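Local coordinates for protein Plm1 (Streptomyces sp. HK803, PDB 4HXY) that probably reduces, with NADPH as hydride donor, the ketone of a polyketide intermediate, as the ketoreductase domain of the first module of phoslactomycin biosynthesis, at residues 57-63 with 82-88; 87-93 with 107-111; 414-418 with 430-434. One frame throughout, in Å; residues are numbered along the deposited sequence.

Contact 1: residues 57-63 with 82-88; sequences PDGVLVG and TGPVWCV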
loop_
_atom_site.group_PDB
_atom_site.type_symbol
_atom_site.label_atom_id
_atom_site.label_comp_id
_atom_site.label_asym_id
_atom_site.label_seq_id
_atom_site.Cartn_x
_atom_site.Cartn_y
_atom_site.Cartn_z
ATOM N N PRO A 57 3.691 23.937 20.162
ATOM C CA PRO A 57 5.015 23.341 20.186
ATOM C C PRO A 57 5.785 23.653 18.917
ATOM O O PRO A 57 5.188 23.905 17.865
ATOM C CB PRO A 57 4.737 21.826 20.300
ATOM C CG PRO A 57 3.339 21.660 19.911
ATOM C CD PRO A 57 2.626 22.923 20.265
ATOM N N ASP A 58 7.106 23.629 19.029
ATOM C CA ASP A 58 8.010 23.914 17.912
ATOM C C ASP A 58 7.992 22.780 16.889
ATOM O O ASP A 58 8.339 22.974 15.728
ATOM C CB ASP A 58 9.433 24.147 18.434
ATOM C CG ASP A 58 9.521 25.391 19.337
ATOM O OD1 ASP A 58 8.931 26.408 18.934
ATOM O OD2 ASP A 58 10.134 25.340 20.427
ATOM N N GLY A 59 7.589 21.591 17.344
ATOM C CA GLY A 59 7.462 20.430 16.476
ATOM C C GLY A 59 6.682 19.317 17.164
ATOM O O GLY A 59 6.468 19.360 18.368
ATOM N N VAL A 60 6.256 18.320 16.383
ATOM C CA VAL A 60 5.549 17.150 16.899
ATOM C C VAL A 60 6.262 15.904 16.394
ATOM O O VAL A 60 6.567 15.804 15.204
ATOM C CB VAL A 60 4.062 17.127 16.470
ATOM C CG1 VAL A 60 3.347 15.911 17.047
ATOM C CG2 VAL A 60 3.349 18.446 16.919
ATOM N N LEU A 61 6.599 14.985 17.300
ATOM C CA LEU A 61 7.196 13.735 16.897
ATOM C C LEU A 61 6.252 12.615 17.297
ATOM O O LEU A 61 5.869 12.507 18.458
ATOM C CB LEU A 61 8.584 13.529 17.511
ATOM C CG LEU A 61 9.265 12.226 17.076
ATOM C CD1 LEU A 61 9.540 12.236 15.558
ATOM C CD2 LEU A 61 10.553 11.977 17.873
ATOM N N VAL A 62 5.825 11.845 16.297
ATOM C CA VAL A 62 4.883 10.763 16.479
ATOM C C VAL A 62 5.567 9.438 16.249
ATOM O O VAL A 62 6.130 9.194 15.191
ATOM C CB VAL A 62 3.726 10.841 15.468
ATOM C CG1 VAL A 62 2.720 9.727 15.729
ATOM C CG2 VAL A 62 3.041 12.219 15.497
ATOM N N GLY A 63 5.481 8.552 17.230
ATOM C CA GLY A 63 6.008 7.216 17.094
ATOM C C GLY A 63 4.860 6.270 16.818
ATOM O O GLY A 63 3.991 6.110 17.685
ATOM N N THR A 82 0.699 23.921 15.739
ATOM C CA THR A 82 1.957 23.297 16.092
ATOM C C THR A 82 2.934 23.493 14.955
ATOM O O THR A 82 2.556 23.799 13.831
ATOM C CB THR A 82 1.829 21.764 16.304
ATOM O OG1 THR A 82 1.610 21.133 15.042
ATOM C CG2 THR A 82 0.680 21.419 17.264
ATOM N N GLY A 83 4.200 23.267 15.247
ATOM C CA GLY A 83 5.186 23.160 14.200
ATOM C C GLY A 83 5.011 21.877 13.405
ATOM O O GLY A 83 4.007 21.163 13.568
ATOM N N PRO A 84 5.999 21.563 12.555
ATOM C CA PRO A 84 5.921 20.388 11.685
ATOM C C PRO A 84 5.702 19.071 12.444
ATOM O O PRO A 84 6.296 18.857 13.500
ATOM C CB PRO A 84 7.291 20.365 11.000
ATOM C CG PRO A 84 7.863 21.736 11.170
ATOM C CD PRO A 84 7.290 22.267 12.435
ATOM N N VAL A 85 4.861 18.216 11.875
ATOM C CA VAL A 85 4.538 16.918 12.429
ATOM C C VAL A 85 5.353 15.856 11.716
ATOM O O VAL A 85 5.190 15.627 10.509
ATOM C CB VAL A 85 3.056 16.599 12.248
ATOM C CG1 VAL A 85 2.728 15.220 12.786
ATOM C CG2 VAL A 85 2.205 17.680 12.947
ATOM N N TRP A 86 6.213 15.209 12.480
ATOM C CA TRP A 86 7.090 14.172 11.970
ATOM C C TRP A 86 6.673 12.856 12.582
ATOM O O TRP A 86 6.321 12.810 13.769
ATOM C CB TRP A 86 8.544 14.503 12.348
ATOM C CG TRP A 86 9.151 15.538 11.483
ATOM C CD1 TRP A 86 9.179 16.891 11.701
ATOM C CD2 TRP A 86 9.820 15.319 10.233
ATOM N NE1 TRP A 86 9.811 17.518 10.648
ATOM C CE2 TRP A 86 10.203 16.581 9.736
ATOM C CE3 TRP A 86 10.103 14.181 9.478
ATOM C CZ2 TRP A 86 10.875 16.729 8.520
ATOM C CZ3 TRP A 86 10.751 14.326 8.273
ATOM C CH2 TRP A 86 11.144 15.586 7.808
ATOM N N CYS A 87 6.718 11.793 11.784
ATOM C CA CYS A 87 6.338 10.460 12.237
ATOM C C CYS A 87 7.495 9.495 12.032
ATOM O O CYS A 87 7.988 9.355 10.902
ATOM C CB CYS A 87 5.099 9.987 11.482
ATOM S SG CYS A 87 4.538 8.344 11.997
ATOM N N VAL A 88 7.926 8.836 13.111
ATOM C CA VAL A 88 8.988 7.820 13.016
ATOM C C VAL A 88 8.425 6.400 13.139
ATOM O O VAL A 88 7.535 6.133 13.941
ATOM C CB VAL A 88 10.120 8.006 14.051
ATOM C CG1 VAL A 88 10.946 9.220 13.706
ATOM C CG2 VAL A 88 9.562 8.092 15.488
#
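Trp86 meets Leu61 through the root of its side chain: Trp86 CB lies 4.1 Å from Leu61 CD1. The indole itself leads away from strand 59-63, and Val129, Thr146 and Leu147 lie against it. The segments carry neighbouring parallel strands of a beta-alpha-beta unit, strand 59-63, helix 67-77 and strand 85-90. This is consistent with the Rossmann-like structural subdomain of modular ketoreductases. Leu61, Trp86 and Val88 share one face of the sheet. Leu61 CD1 also packs on Val88 CG1, 3.8 Å away. The opposite face carries Val60, Val62, Val85 and Cys87. There Val60 CB rests 4.0 Å from Val85 CG2. Backbone bonds run in parallel-strand alternation. Val60 N binds Pro84 O, Trp86 N binds Val60 O, Val62 N binds Trp86 O, and Val88 N binds Val62 O. Before the strands, Gly83 N binds Pro57 O at 2.9 Å. Gly83 CA makes a CA-H...O contact to Asp58 O at 3.5 Å. Val60 CG2, anti to its carbonyl carbon, reaches Thr82 CB at 3.7 Å. Thr82 OG1 is bonded to Arg124 NH2 and itself donates to Gly83 O at 2.8 Å, in the carbonyl plane and on a lone pair.

Contact 2: residues 87-93 with 107-111; sequences CVTSRAV and AAGVW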
loop_
_atom_site.group_PDB
_atom_site.type_symbol
_atom_site.label_atom_id
_atom_site.label_comp_id
_atom_site.label_asym_id
_atom_site.label_seq_id
_atom_site.Cartn_x
_atom_site.Cartn_y
_atom_site.Cartn_z
ATOM N N CYS A 87 6.718 11.793 11.784
ATOM C CA CYS A 87 6.338 10.460 12.237
ATOM C C CYS A 87 7.495 9.495 12.032
ATOM O O CYS A 87 7.988 9.355 10.902
ATOM C CB CYS A 87 5.099 9.987 11.482
ATOM S SG CYS A 87 4.538 8.344 11.997
ATOM N N VAL A 88 7.926 8.836 13.111
ATOM C CA VAL A 88 8.988 7.820 13.016
ATOM C C VAL A 88 8.425 6.400 13.139
ATOM O O VAL A 88 7.535 6.133 13.941
ATOM C CB VAL A 88 10.120 8.006 14.051
ATOM C CG1 VAL A 88 10.946 9.220 13.706
ATOM C CG2 VAL A 88 9.562 8.092 15.488
ATOM N N THR A 89 8.941 5.522 12.298
ATOM C CA THR A 89 8.550 4.130 12.230
ATOM C C THR A 89 9.825 3.289 12.251
ATOM O O THR A 89 10.924 3.833 12.257
ATOM C CB THR A 89 7.818 3.832 10.924
ATOM O OG1 THR A 89 8.656 4.162 9.799
ATOM C CG2 THR A 89 6.544 4.655 10.846
ATOM N N SER A 90 9.652 1.976 12.317
ATOM C CA SER A 90 10.722 1.005 12.082
ATOM C C SER A 90 10.163 -0.185 11.292
ATOM O O SER A 90 8.990 -0.562 11.446
ATOM C CB SER A 90 11.342 0.542 13.415
ATOM O OG SER A 90 10.386 -0.181 14.149
ATOM N N ARG A 91 10.988 -0.720 10.391
ATOM C CA ARG A 91 10.652 -1.866 9.545
ATOM C C ARG A 91 9.522 -1.545 8.543
ATOM O O ARG A 91 8.911 -2.451 8.024
ATOM C CB ARG A 91 10.278 -3.109 10.392
ATOM C CG ARG A 91 11.385 -3.623 11.343
ATOM C CD ARG A 91 10.848 -4.656 12.351
ATOM N NE ARG A 91 10.276 -5.825 11.694
ATOM C CZ ARG A 91 9.280 -6.581 12.162
ATOM N NH1 ARG A 91 8.687 -6.311 13.321
ATOM N NH2 ARG A 91 8.858 -7.619 11.442
ATOM N N ALA A 92 9.298 -0.261 8.248
ATOM C CA ALA A 92 8.136 0.153 7.452
ATOM C C ALA A 92 8.424 0.150 5.940
ATOM O O ALA A 92 7.498 0.040 5.134
ATOM C CB ALA A 92 7.625 1.520 7.915
ATOM N N VAL A 93 9.701 0.251 5.586
ATOM C CA VAL A 93 10.174 0.358 4.200
ATOM C C VAL A 93 11.402 -0.525 3.979
ATOM O O VAL A 93 12.153 -0.829 4.926
ATOM C CB VAL A 93 10.504 1.841 3.816
ATOM C CG1 VAL A 93 9.262 2.724 3.946
ATOM C CG2 VAL A 93 11.632 2.424 4.663
ATOM N N ALA A 107 3.427 -1.541 10.037
ATOM C CA ALA A 107 4.214 -0.321 10.009
ATOM C C ALA A 107 4.166 0.353 8.646
ATOM O O ALA A 107 4.175 1.593 8.540
ATOM C CB ALA A 107 5.668 -0.593 10.388
ATOM N N ALA A 108 4.162 -0.460 7.590
ATOM C CA ALA A 108 4.047 0.060 6.220
ATOM C C ALA A 108 2.776 0.895 6.010
ATOM O O ALA A 108 2.785 1.880 5.262
ATOM C CB ALA A 108 4.129 -1.102 5.188
ATOM N N GLY A 109 1.692 0.519 6.679
ATOM C CA GLY A 109 0.442 1.274 6.620
ATOM C C GLY A 109 0.559 2.710 7.108
ATOM O O GLY A 109 -0.140 3.603 6.634
ATOM N N VAL A 110 1.452 2.926 8.067
ATOM C CA VAL A 110 1.747 4.266 8.571
ATOM C C VAL A 110 2.186 5.170 7.418
ATOM O O VAL A 110 1.778 6.334 7.326
ATOM C CB VAL A 110 2.857 4.239 9.616
ATOM C CG1 VAL A 110 3.186 5.639 10.045
ATOM C CG2 VAL A 110 2.430 3.435 10.897
ATOM N N TRP A 111 3.047 4.636 6.550
ATOM C CA TRP A 111 3.561 5.396 5.403
ATOM C C TRP A 111 2.461 5.674 4.371
ATOM O O TRP A 111 2.399 6.763 3.783
ATOM C CB TRP A 111 4.757 4.666 4.768
ATOM C CG TRP A 111 5.986 4.896 5.545
ATOM C CD1 TRP A 111 6.207 4.561 6.853
ATOM C CD2 TRP A 111 7.166 5.563 5.103
ATOM N NE1 TRP A 111 7.443 4.963 7.241
ATOM C CE2 TRP A 111 8.068 5.568 6.182
ATOM C CE3 TRP A 111 7.576 6.110 3.877
ATOM C CZ2 TRP A 111 9.327 6.125 6.093
ATOM C CZ3 TRP A 111 8.832 6.680 3.815
ATOM C CH2 TRP A 111 9.701 6.640 4.892
#
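Trp111 and Thr89 join helix 105-120 to strand 85-90 within a second beta-alpha-beta unit, which closes with strand 125-131; the loop after strand 85-90 also packs on the helix. The unit is consistent with the same Rossmann-like subdomain. The helix segment runs roughly antiparallel to the strand segment, 148° between their directions, with the axes 8.5 Å apart at closest approach.

One polar bond crosses the contact. Trp111 NE1 donates to Thr89 OG1 at 2.9 Å, and the N-H points at the oxygen almost straight, at 167°. The oxygen lies close to the indole plane, at the ring edge. Thr89 OG1 has a second partner in Asp130 OD1, which also takes the N-H of Ala92. Asp130 thus ties the threonine hydroxyl to the loop that follows the strand. These bonds fix the rotation of Thr89 and limit that of the indole.

One CH-pi contact covers a face of the same ring. Val93 CG1 stands 3.6 Å from the centroid of the six-membered ring of Trp111, almost directly above its centre. The methyl gets there by lying anti to the carbonyl carbon of Val93 (chi1 -60°). Trp12 and Leu128 also pack on this indole.

The rest is apolar. Val110 CG1 is shared by two partners on the strand. Thr89 CG2 reaches it tip to tip at 3.6 Å, and Cys87 SG lies at the same distance from it. Beyond the strand, Ala92 CB touches Ala107 CB at 3.8 Å and comes obliquely to Trp111. Small side chains let helix and loop come close here. Ala107 CB packs on Ser90 O, and Ala108 CB sits 3.6 Å from Ala92 O.

Contact 3: residues 414-418 with 430-434; sequences WSRFL and FGSFE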
loop_
_atom_site.group_PDB
_atom_site.type_symbol
_atom_site.label_atom_id
_atom_site.label_comp_id
_atom_site.label_asym_id
_atom_site.label_seq_id
_atom_site.Cartn_x
_atom_site.Cartn_y
_atom_site.Cartn_z
ATOM N N TRP A 414 2.836 12.770 -17.245
ATOM C CA TRP A 414 3.540 13.497 -16.204
ATOM C C TRP A 414 3.335 15.011 -16.293
ATOM O O TRP A 414 3.280 15.669 -15.264
ATOM C CB TRP A 414 5.033 13.130 -16.189
ATOM C CG TRP A 414 5.202 11.717 -15.774
ATOM C CD1 TRP A 414 5.474 10.650 -16.581
ATOM C CD2 TRP A 414 5.024 11.203 -14.468
ATOM N NE1 TRP A 414 5.493 9.489 -15.840
ATOM C CE2 TRP A 414 5.215 9.807 -14.534
ATOM C CE3 TRP A 414 4.723 11.782 -13.241
ATOM C CZ2 TRP A 414 5.140 9.001 -13.407
ATOM C CZ3 TRP A 414 4.640 10.978 -12.127
ATOM C CH2 TRP A 414 4.830 9.604 -12.218
ATOM N N SER A 415 3.198 15.549 -17.513
ATOM C CA SER A 415 2.985 16.988 -17.702
ATOM C C SER A 415 1.682 17.473 -17.050
ATOM O O SER A 415 1.614 18.625 -16.635
ATOM C CB SER A 415 2.969 17.339 -19.205
ATOM O OG SER A 415 1.906 16.674 -19.844
ATOM N N ARG A 416 0.663 16.615 -16.983
ATOM C CA ARG A 416 -0.577 16.922 -16.267
ATOM C C ARG A 416 -0.530 16.470 -14.806
ATOM O O ARG A 416 -1.041 17.150 -13.910
ATOM C CB ARG A 416 -1.789 16.237 -16.899
ATOM C CG ARG A 416 -2.157 16.633 -18.308
ATOM C CD ARG A 416 -3.327 15.749 -18.787
ATOM N NE ARG A 416 -3.810 16.114 -20.120
ATOM C CZ ARG A 416 -5.060 15.919 -20.572
ATOM N NH1 ARG A 416 -5.385 16.295 -21.812
ATOM N NH2 ARG A 416 -6.000 15.366 -19.804
ATOM N N PHE A 417 0.041 15.301 -14.563
ATOM C CA PHE A 417 0.016 14.738 -13.209
ATOM C C PHE A 417 0.794 15.587 -12.198
ATOM O O PHE A 417 0.306 15.849 -11.102
ATOM C CB PHE A 417 0.590 13.313 -13.236
ATOM C CG PHE A 417 0.674 12.665 -11.887
ATOM C CD1 PHE A 417 -0.381 11.927 -11.397
ATOM C CD2 PHE A 417 1.810 12.803 -11.104
ATOM C CE1 PHE A 417 -0.305 11.340 -10.139
ATOM C CE2 PHE A 417 1.872 12.231 -9.846
ATOM C CZ PHE A 417 0.820 11.487 -9.382
ATOM N N LEU A 418 1.998 16.010 -12.559
ATOM C CA LEU A 418 2.894 16.650 -11.580
ATOM C C LEU A 418 2.385 17.998 -11.077
ATOM O O LEU A 418 2.405 18.232 -9.855
ATOM C CB LEU A 418 4.323 16.776 -12.108
ATOM C CG LEU A 418 5.115 15.500 -12.224
ATOM C CD1 LEU A 418 6.401 15.773 -13.016
ATOM C CD2 LEU A 418 5.404 14.943 -10.820
ATOM N N PHE A 430 9.066 12.625 -7.090
ATOM C CA PHE A 430 8.985 12.524 -8.535
ATOM C C PHE A 430 10.068 13.312 -9.264
ATOM O O PHE A 430 9.904 13.660 -10.434
ATOM C CB PHE A 430 7.623 13.019 -8.989
ATOM C CG PHE A 430 6.490 12.189 -8.516
ATOM C CD1 PHE A 430 6.348 10.893 -8.978
ATOM C CD2 PHE A 430 5.551 12.686 -7.620
ATOM C CE1 PHE A 430 5.296 10.106 -8.567
ATOM C CE2 PHE A 430 4.493 11.887 -7.210
ATOM C CZ PHE A 430 4.375 10.607 -7.684
ATOM N N GLY A 431 11.195 13.550 -8.596
ATOM C CA GLY A 431 12.308 14.277 -9.228
ATOM C C GLY A 431 12.701 13.832 -10.632
ATOM O O GLY A 431 13.049 14.655 -11.482
ATOM N N SER A 432 12.613 12.529 -10.903
ATOM C CA SER A 432 13.046 11.981 -12.186
ATOM C C SER A 432 12.090 12.318 -13.349
ATOM O O SER A 432 12.427 12.104 -14.516
ATOM C CB SER A 432 13.228 10.472 -12.077
ATOM O OG SER A 432 11.987 9.804 -11.921
ATOM N N PHE A 433 10.924 12.866 -13.022
ATOM C CA PHE A 433 9.927 13.295 -14.011
ATOM C C PHE A 433 9.857 14.821 -14.169
ATOM O O PHE A 433 9.051 15.334 -14.948
ATOM C CB PHE A 433 8.552 12.699 -13.660
ATOM C CG PHE A 433 8.583 11.204 -13.561
ATOM C CD1 PHE A 433 8.574 10.417 -14.714
ATOM C CD2 PHE A 433 8.698 10.585 -12.337
ATOM C CE1 PHE A 433 8.658 9.039 -14.628
ATOM C CE2 PHE A 433 8.788 9.213 -12.240
ATOM C CZ PHE A 433 8.754 8.435 -13.380
ATOM N N GLU A 434 10.711 15.535 -13.447
ATOM C CA GLU A 434 10.754 16.992 -13.528
ATOM C C GLU A 434 11.457 17.446 -14.806
ATOM O O GLU A 434 12.086 16.648 -15.517
ATOM C CB GLU A 434 11.472 17.581 -12.324
ATOM C CG GLU A 434 10.743 17.390 -11.000
ATOM C CD GLU A 434 11.512 17.955 -9.817
ATOM O OE1 GLU A 434 12.502 18.696 -10.038
ATOM O OE2 GLU A 434 11.134 17.666 -8.660
#
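Trp414 and Phe433 lie face to face. The phenyl ring is nearly parallel to the six-membered ring of the indole, with planes at 14° and centroids 3.8 Å apart. The overlap is off-centre. Phe433 CD1 sits 3.4 Å from Trp414 CE2, toward the rim of each ring. On its opposite face Phe433 carries Ser432 OG.

Phe417 and Phe430 make the other ordered pair, a T-shaped one. The edge of Phe417 points at the face of Phe430, with planes at 80° and centroids 5.4 Å apart. Phe417 CG is anti to its backbone N (chi1 177°), whereas Trp414 CG is anti to its carbonyl carbon. Different torsions and different places on the helix turn the two rings apart. Trp414 meets Phe430 obliquely, with CZ3 3.6 Å from Phe430 CD1. The four rings form one aromatic cluster.

Leu418 fills in with both methyls. Its CD2 lies 3.5 Å from Phe430 CB, and its CD1 lies 3.8 Å from Phe433 CB. A 3-10 turn presents the two phenylalanines together, with Phe433 N bonded to Phe430 O. Trp327 and Phe421 extend the cluster. Leu173 of strand 167-175 touches both Phe430 and Phe433.

Replacing Trp414 with an alanine would probably leave Phe433 without its stacking partner and freer to turn, with a gap beside Phe430.

Rings and methyls carry this contact between the two segments. The C-terminal turn is therefore probably held to helix 414-421 by buried apolar surface and ring-ring contacts, with no salt bridge between the two segments.

Overall arrangement
Contacts 1 and 2 are built on the same strand, 85-90, and share Cys87 and Val88. Contact 1 sets that strand beside 59-63; contact 2 lays helix 105-120 against one face of it and the loop that follows. Their centres are 15 Å apart. Contact 3 is separate, about 12 Å from contact 2 and about 15 Å from contact 1 between nearest atoms. Strands give an indirect route: residues of contact 2 touch strand 160-164, which pairs with strand 167-175, and that strand touches Phe430 and Phe433 of contact 3. None of the segments belongs to the NADPH pocket, whose residues fall between 194 and 370. The side chain of Phe417 in contact 3 is about 13 Å from the cofactor.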